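GDSL-like protein (Roseburia intestinalis L1-82, PDB 6HFZ) removes acetyl groups from acetylated mannans as a two-domain esterase of the GDSL (SGNH hydrolase) kind. Local coordinates at residues Q152-H155 with G156-A159; D112-E115 with H116-E119; V167-Q170 with S171-P175. All blocks are in the same frame, centred on the assembly; numbering follows the deposited sequence. Where two conformers were deposited one is given.

How the contacts relate
The three contacts follow one another along the SGNH-type domain, in the order contact 2, contact 1, contact 3. Contact 2 starts helix 115-129, contact 1 lies in helix 152-161, and contact 3 leads from strand 166-168 into helix 173-178. Contacts 1 and 2 touch, with centres about 9 Å apart; Met154 CG lies 3.4 Å from Thr114 O. The centres of contacts 1 and 3 are about 15 Å apart, yet Gln152 OE1 reaches Ser168 OG at 2.7 Å, a probable hydrogen bond. Contacts 2 and 3 do not meet; their nearest atoms are about 8 Å apart. None contains a residue of the probable catalytic triad, Ser41, Asp190 and His193.

Contact 1 of 3, residues Q152-H155 with G156-A159; sequences QLMH and GRIA
Gly156 N gives its hydrogen to Gln152 O at 2.7 Å. This is an ordinary i to i+4 bond of helix 152-161. Gly156 is buried, and its bond falls within the first turn of the helix.

Arg157 carries most of the side-chain contact. Its CG is anti to its own carbonyl carbon (chi1 -68°), and the chain then runs extended to NE, back past the preceding turn. The stem passes over a backbone oxygen on the way, with Arg157 CG 3.3 Å from Leu153 O. Leu153 then lies over one face of the guanidinium, toward its rim. Leu153 CD2 comes to 3.8 Å from Arg157 NH2, so this is an aliphatic cover and not a polar bond. Selenomethionine Met154 runs beside the arginine, pointing the same way. Its chain is bent twice, and Met154 SE lies 3.6 Å from Arg157 NH1. Arg157 N makes a weak i to i+3 bond to Met154 O.

The helix belongs to the beta-alpha-beta unit of strand 136-141, helix 152-161 and strand 166-168, part of the alpha/beta fold of SGNH hydrolases. Ile158 belongs to its buried side and packs on Glu122 and Val125 of helix 115-129. Within its own helix, Ile158 CG1 lies 3.8 Å from Met154 O, and Ile158 CB is 3.4 Å from His155 O.

Ala159 N bonds to His155 O at 2.9 Å. Ala159 CB leans on Leu139 of strand 136-141. The His155 side chain leaves the helix in another direction: its ring stacks with Tyr121, and its two nitrogens bond to Ser108 OG and Asp111 OD2.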
loop_
_atom_site.group_PDB
_atom_site.type_symbol
_atom_site.label_atom_id
_atom_site.label_comp_id
_atom_site.label_asym_id
_atom_site.label_seq_id
_atom_site.Cartn_x
_atom_site.Cartn_y
_atom_site.Cartn_z
ATOM N N GLN A 152 4.028 -5.700 12.075
ATOM C CA GLN A 152 5.465 -5.443 12.151
ATOM C C GLN A 152 6.253 -6.752 12.383
ATOM O O GLN A 152 7.439 -6.789 12.041
ATOM C CB GLN A 152 5.739 -4.424 13.256
ATOM C CG GLN A 152 7.194 -4.035 13.457
ATOM C CD GLN A 152 7.315 -3.009 14.562
ATOM O OE1 GLN A 152 6.360 -2.277 14.876
ATOM N NE2 GLN A 152 8.497 -2.927 15.157
ATOM N N LEU A 153 5.632 -7.820 12.904
ATOM C CA LEU A 153 6.362 -9.071 13.046
ATOM C C LEU A 153 6.818 -9.524 11.649
ATOM O O LEU A 153 7.948 -9.960 11.458
ATOM C CB LEU A 153 5.491 -10.154 13.665
ATOM C CG LEU A 153 6.197 -11.493 13.844
ATOM C CD1 LEU A 153 7.251 -11.416 14.934
ATOM C CD2 LEU A 153 5.218 -12.607 14.132
HETATM N N MSE A 154 5.896 -9.457 10.690
HETATM C CA MSE A 154 6.194 -9.854 9.315
HETATM C C MSE A 154 7.089 -8.835 8.633
HETATM O O MSE A 154 8.094 -9.176 7.998
HETATM C CB MSE A 154 4.938 -10.104 8.447
HETATM C CG MSE A 154 3.963 -11.121 8.968
HETATM SE SE MSE A 154 4.765 -12.926 9.010
HETATM C CE MSE A 154 5.032 -12.856 10.956
ATOM N N HIS A 155 6.714 -7.559 8.736
ATOM C CA HIS A 155 7.430 -6.514 8.033
ATOM C C HIS A 155 8.872 -6.353 8.541
ATOM O O HIS A 155 9.805 -6.020 7.769
ATOM C CB HIS A 155 6.625 -5.233 8.070
ATOM C CG HIS A 155 5.333 -5.354 7.333
ATOM N ND1 HIS A 155 4.332 -4.398 7.451
ATOM C CD2 HIS A 155 4.896 -6.267 6.439
ATOM C CE1 HIS A 155 3.317 -4.772 6.673
ATOM N NE2 HIS A 155 3.650 -5.883 6.008
ATOM N N GLY A 156 9.043 -6.528 9.847
ATOM C CA GLY A 156 10.339 -6.406 10.498
ATOM C C GLY A 156 11.323 -7.477 10.045
ATOM O O GLY A 156 12.545 -7.227 10.037
ATOM N N ARG A 157 10.824 -8.671 9.745
ATOM C CA ARG A 157 11.665 -9.754 9.218
ATOM C C ARG A 157 12.249 -9.329 7.883
ATOM O O ARG A 157 13.421 -9.644 7.579
ATOM C CB ARG A 157 10.895 -11.058 9.049
ATOM C CG ARG A 157 10.489 -11.678 10.374
ATOM C CD ARG A 157 9.514 -12.830 10.178
ATOM N NE ARG A 157 9.346 -13.595 11.409
ATOM C CZ ARG A 157 8.289 -14.353 11.706
ATOM N NH1 ARG A 157 7.376 -14.623 10.789
ATOM N NH2 ARG A 157 8.131 -14.800 12.945
ATOM N N ILE A 158 11.450 -8.612 7.086
ATOM C CA ILE A 158 11.934 -8.055 5.816
ATOM C C ILE A 158 12.909 -6.909 6.065
ATOM O O ILE A 158 13.937 -6.815 5.374
ATOM C CB ILE A 158 10.760 -7.624 4.906
ATOM C CG1 ILE A 158 9.848 -8.808 4.603
ATOM C CG2 ILE A 158 11.264 -6.930 3.649
ATOM C CD1 ILE A 158 10.568 -10.091 4.148
ATOM N N ALA A 159 12.611 -6.034 7.032
ATOM C CA ALA A 159 13.513 -4.971 7.393
ATOM C C ALA A 159 14.914 -5.520 7.709
ATOM O O ALA A 159 15.898 -4.953 7.228
ATOM C CB ALA A 159 12.981 -4.200 8.572
#

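Contact 2 of 3, residues D112-E115 with H116-E119; sequences DSTE and HFME
Asp112 crosses Phe117 at a slant, with its carboxylate plane turned 87° from the ring plane. Its backbone N and CB both come up obliquely to the CD2 side of the ring. Asp112 N is 3.3 Å and Asp112 CB 3.8 Å from Phe117 CD2. Thr114 lies alongside the same ring, pointing the same way. Its hydroxyl takes the position between the backbone N and the carbonyl carbon (chi1 64°), which brings Thr114 OG1 to 3.4 Å from Phe117 CD2. The root of the phenylalanine is also covered, since Phe117 CB is 3.3 Å from Asp112 O.

His116 meets the ring from another direction. Its CD2 lies over the centre of one Phe117 face, 3.6 Å above the plane. The imidazole is fixed at both nitrogens, ND1 by Glu337 and NE2 by Gln85. Glu337 follows strand 329-336 of the beta-rich second domain, so this helix start also meets that domain.

With the ring of Phe117 cut back to an alanine here, Asp112 CB and Thr114 OG1 are likely to lose the surface they pack on, and His116 CD2 the face it lies over.

Glu115 and selenomethionine Met118 lie side by side, pointing the same way; Met118 has two conformers, so how close their ends come is doubtful. The backbone is regular here: Met118 N bonds to Thr114 O at 3.0 Å, and Glu119 N bonds to Glu115 O. Just before, Ser113 centres an inverse gamma turn, closed by a weak bond from Thr114 N to Asp112 O. Thr114 takes the N-cap position of helix 115-129, where the loop after strand 102-106 enters the helix in the alpha/beta domain.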
loop_
_atom_site.group_PDB
_atom_site.type_symbol
_atom_site.label_atom_id
_atom_site.label_comp_id
_atom_site.label_asym_id
_atom_site.label_seq_id
_atom_site.Cartn_x
_atom_site.Cartn_y
_atom_site.Cartn_z
ATOM N N ASP A 112 -2.404 -7.739 6.914
ATOM C CA ASP A 112 -2.549 -8.644 8.078
ATOM C C ASP A 112 -1.172 -9.244 8.390
ATOM O O ASP A 112 -0.284 -9.262 7.521
ATOM C CB ASP A 112 -3.554 -9.768 7.806
ATOM C CG ASP A 112 -4.993 -9.302 7.598
ATOM O OD1 ASP A 112 -5.397 -8.334 8.274
ATOM O OD2 ASP A 112 -5.692 -9.932 6.764
ATOM N N SER A 113 -0.955 -9.664 9.653
ATOM C CA SER A 113 0.362 -10.179 10.064
ATOM C C SER A 113 0.478 -11.666 9.718
ATOM O O SER A 113 0.401 -12.549 10.598
ATOM C CB SER A 113 0.646 -9.936 11.543
ATOM O OG SER A 113 2.062 -9.944 11.778
ATOM N N THR A 114 0.656 -11.952 8.417
ATOM C CA THR A 114 0.562 -13.303 7.908
ATOM C C THR A 114 1.689 -13.523 6.931
ATOM O O THR A 114 2.221 -12.568 6.384
ATOM C CB THR A 114 -0.789 -13.594 7.222
ATOM O OG1 THR A 114 -0.913 -12.756 6.064
ATOM C CG2 THR A 114 -1.966 -13.467 8.168
ATOM N N GLU A 115 1.955 -14.802 6.614
ATOM C CA GLU A 115 3.032 -15.139 5.686
ATOM C C GLU A 115 2.743 -14.625 4.274
ATOM O O GLU A 115 3.676 -14.251 3.586
ATOM C CB GLU A 115 3.276 -16.645 5.693
ATOM C CG GLU A 115 3.820 -17.098 7.028
ATOM C CD GLU A 115 5.279 -17.505 7.030
ATOM O OE1 GLU A 115 6.042 -17.079 6.105
ATOM O OE2 GLU A 115 5.647 -18.276 7.948
ATOM N N HIS A 116 1.460 -14.579 3.902
ATOM C CA HIS A 116 1.006 -14.011 2.624
ATOM C C HIS A 116 1.502 -12.564 2.477
ATOM O O HIS A 116 2.098 -12.228 1.459
ATOM C CB HIS A 116 -0.520 -14.098 2.532
ATOM C CG HIS A 116 -1.080 -13.361 1.370
ATOM N ND1 HIS A 116 -0.981 -13.830 0.067
ATOM C CD2 HIS A 116 -1.694 -12.156 1.294
ATOM C CE1 HIS A 116 -1.513 -12.937 -0.749
ATOM N NE2 HIS A 116 -1.970 -11.914 -0.022
ATOM N N PHE A 117 1.225 -11.715 3.477
ATOM C CA PHE A 117 1.653 -10.323 3.464
ATOM C C PHE A 117 3.165 -10.158 3.649
ATOM O O PHE A 117 3.751 -9.201 3.126
ATOM C CB PHE A 117 0.768 -9.501 4.420
ATOM C CG PHE A 117 -0.615 -9.285 3.855
ATOM C CD1 PHE A 117 -0.816 -8.491 2.730
ATOM C CD2 PHE A 117 -1.727 -9.890 4.439
ATOM C CE1 PHE A 117 -2.081 -8.348 2.182
ATOM C CE2 PHE A 117 -2.999 -9.709 3.914
ATOM C CZ PHE A 117 -3.173 -8.937 2.787
HETATM N N MSE A 118 3.824 -11.077 4.363
HETATM C CA MSE A 118 5.282 -11.073 4.375
HETATM C C MSE A 118 5.792 -11.193 2.938
HETATM O O MSE A 118 6.732 -10.493 2.542
HETATM C CB MSE A 118 5.986 -12.115 5.245
HETATM C CG MSE A 118 7.422 -11.702 5.398
HETATM SE SE MSE A 118 8.313 -12.756 6.811
HETATM C CE MSE A 118 7.368 -14.458 6.496
ATOM N N GLU A 119 5.157 -12.071 2.161
ATOM C CA GLU A 119 5.578 -12.327 0.785
ATOM C C GLU A 119 5.289 -11.125 -0.128
ATOM O O GLU A 119 6.158 -10.715 -0.897
ATOM C CB GLU A 119 4.913 -13.610 0.274
ATOM C CG GLU A 119 5.492 -14.078 -1.049
ATOM C CD GLU A 119 4.952 -15.393 -1.604
ATOM O OE1 GLU A 119 4.104 -16.041 -0.944
ATOM O OE2 GLU A 119 5.341 -15.759 -2.710
#

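Contact 3 of 3, residues V167-Q170 with S171-P175; sequences VSMQ and STIYP
Ser168 O accepts the Thr172 hydroxyl: Thr172 OG1 lies 2.9 Å away, in the carbonyl plane and on a lone pair. Ser168 ends strand 166-168, and its side chain makes an ST turn. With OG anti to the backbone N (chi1 175°), Ser168 OG accepts from Gln170 N at 3.0 Å. The same hydroxyl is probably also bonded to Gln152 OE1 of helix 152-161. The turn leaves the C-terminal end of strand 166-168, an inner strand of the mixed sheet, and leads into helix 173-178.

Met169 comes next, and its carbonyl faces the start of that helix. Tyr174 N bonds to Met169 O at 3.2 Å. The bonds from Thr172 N and Ile173 N to the same oxygen are weak. The selenomethionine side chain runs beside Ile173, pointing the same way, with Met169 SE 4.0 Å from Ile173 CD1. Both also touch helix 196-215, Met169 at Val205 and Ile173 at Leu201.

Gln170 NE2 bonds to Gly148 O. The residue's own carbonyl oxygen lies at the edge of the Tyr174 ring, near the ring plane, and Gln170 O is 3.3 Å from Pro175 CD.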
loop_
_atom_site.group_PDB
_atom_site.type_symbol
_atom_site.label_atom_id
_atom_site.label_comp_id
_atom_site.label_asym_id
_atom_site.label_seq_id
_atom_site.Cartn_x
_atom_site.Cartn_y
_atom_site.Cartn_z
ATOM N N VAL A 167 11.108 2.442 11.687
ATOM C CA VAL A 167 10.638 3.048 12.900
ATOM C C VAL A 167 9.209 2.581 13.202
ATOM O O VAL A 167 8.414 2.310 12.257
ATOM C CB VAL A 167 10.755 4.582 12.867
ATOM C CG1 VAL A 167 12.213 5.018 12.795
ATOM C CG2 VAL A 167 9.949 5.216 11.753
ATOM N N SER A 168 8.856 2.599 14.496
ATOM C CA SER A 168 7.605 1.993 14.975
ATOM C C SER A 168 6.859 2.873 15.963
ATOM O O SER A 168 7.456 3.386 16.900
ATOM C CB SER A 168 7.878 0.644 15.580
ATOM O OG SER A 168 6.706 0.091 16.153
HETATM N N MSE A 169 5.521 2.935 15.804
HETATM C CA MSE A 169 4.616 3.542 16.780
HETATM C C MSE A 169 4.176 2.546 17.852
HETATM O O MSE A 169 3.689 2.934 18.918
HETATM C CB MSE A 169 3.386 4.148 16.094
HETATM C CG MSE A 169 3.758 4.939 14.827
HETATM SE SE MSE A 169 5.093 6.341 15.224
HETATM C CE MSE A 169 6.244 5.968 13.700
ATOM N N GLN A 170 4.368 1.251 17.580
ATOM C CA GLN A 170 3.947 0.201 18.509
ATOM C C GLN A 170 4.767 0.255 19.806
ATOM O O GLN A 170 4.257 -0.129 20.867
ATOM C CB GLN A 170 4.070 -1.160 17.824
ATOM C CG GLN A 170 3.496 -2.366 18.551
ATOM C CD GLN A 170 3.558 -3.659 17.768
ATOM O OE1 GLN A 170 4.641 -4.100 17.392
ATOM N NE2 GLN A 170 2.422 -4.341 17.584
ATOM N N SER A 171 6.024 0.653 19.685
ATOM C CA SER A 171 7.005 0.747 20.795
ATOM C C SER A 171 7.252 2.182 21.286
ATOM O O SER A 171 8.163 2.390 22.147
ATOM C CB SER A 171 8.277 0.083 20.365
ATOM O OG SER A 171 8.713 0.612 19.134
ATOM N N THR A 172 6.460 3.169 20.818
ATOM C CA THR A 172 6.617 4.560 21.237
ATOM C C THR A 172 5.287 5.194 21.681
ATOM O O THR A 172 5.174 5.580 22.855
ATOM C CB THR A 172 7.209 5.407 20.121
ATOM O OG1 THR A 172 6.457 5.137 18.928
ATOM C CG2 THR A 172 8.677 5.143 19.923
ATOM N N ILE A 173 4.307 5.318 20.780
ATOM C CA ILE A 173 3.017 5.945 21.100
ATOM C C ILE A 173 2.110 4.995 21.905
ATOM O O ILE A 173 1.505 5.373 22.902
ATOM C CB ILE A 173 2.318 6.429 19.819
ATOM C CG1 ILE A 173 3.226 7.372 19.017
ATOM C CG2 ILE A 173 1.003 7.088 20.162
ATOM C CD1 ILE A 173 2.542 7.939 17.783
ATOM N N TYR A 174 1.939 3.774 21.408
ATOM C CA TYR A 174 1.030 2.792 22.052
ATOM C C TYR A 174 1.397 2.605 23.518
ATOM O O TYR A 174 0.484 2.586 24.342
ATOM C CB TYR A 174 0.948 1.468 21.287
ATOM C CG TYR A 174 0.147 0.417 22.006
ATOM C CD1 TYR A 174 -1.243 0.449 22.107
ATOM C CD2 TYR A 174 0.822 -0.582 22.682
ATOM C CE1 TYR A 174 -1.927 -0.500 22.869
ATOM C CE2 TYR A 174 0.158 -1.559 23.395
ATOM C CZ TYR A 174 -1.228 -1.536 23.481
ATOM O OH TYR A 174 -1.862 -2.526 24.220
ATOM N N PRO A 175 2.683 2.461 23.918
ATOM C CA PRO A 175 3.027 2.361 25.350
ATOM C C PRO A 175 2.446 3.470 26.230
ATOM O O PRO A 175 1.974 3.160 27.355
ATOM C CB PRO A 175 4.564 2.393 25.365
ATOM C CG PRO A 175 4.908 1.748 24.010
ATOM C CD PRO A 175 3.848 2.265 23.047
#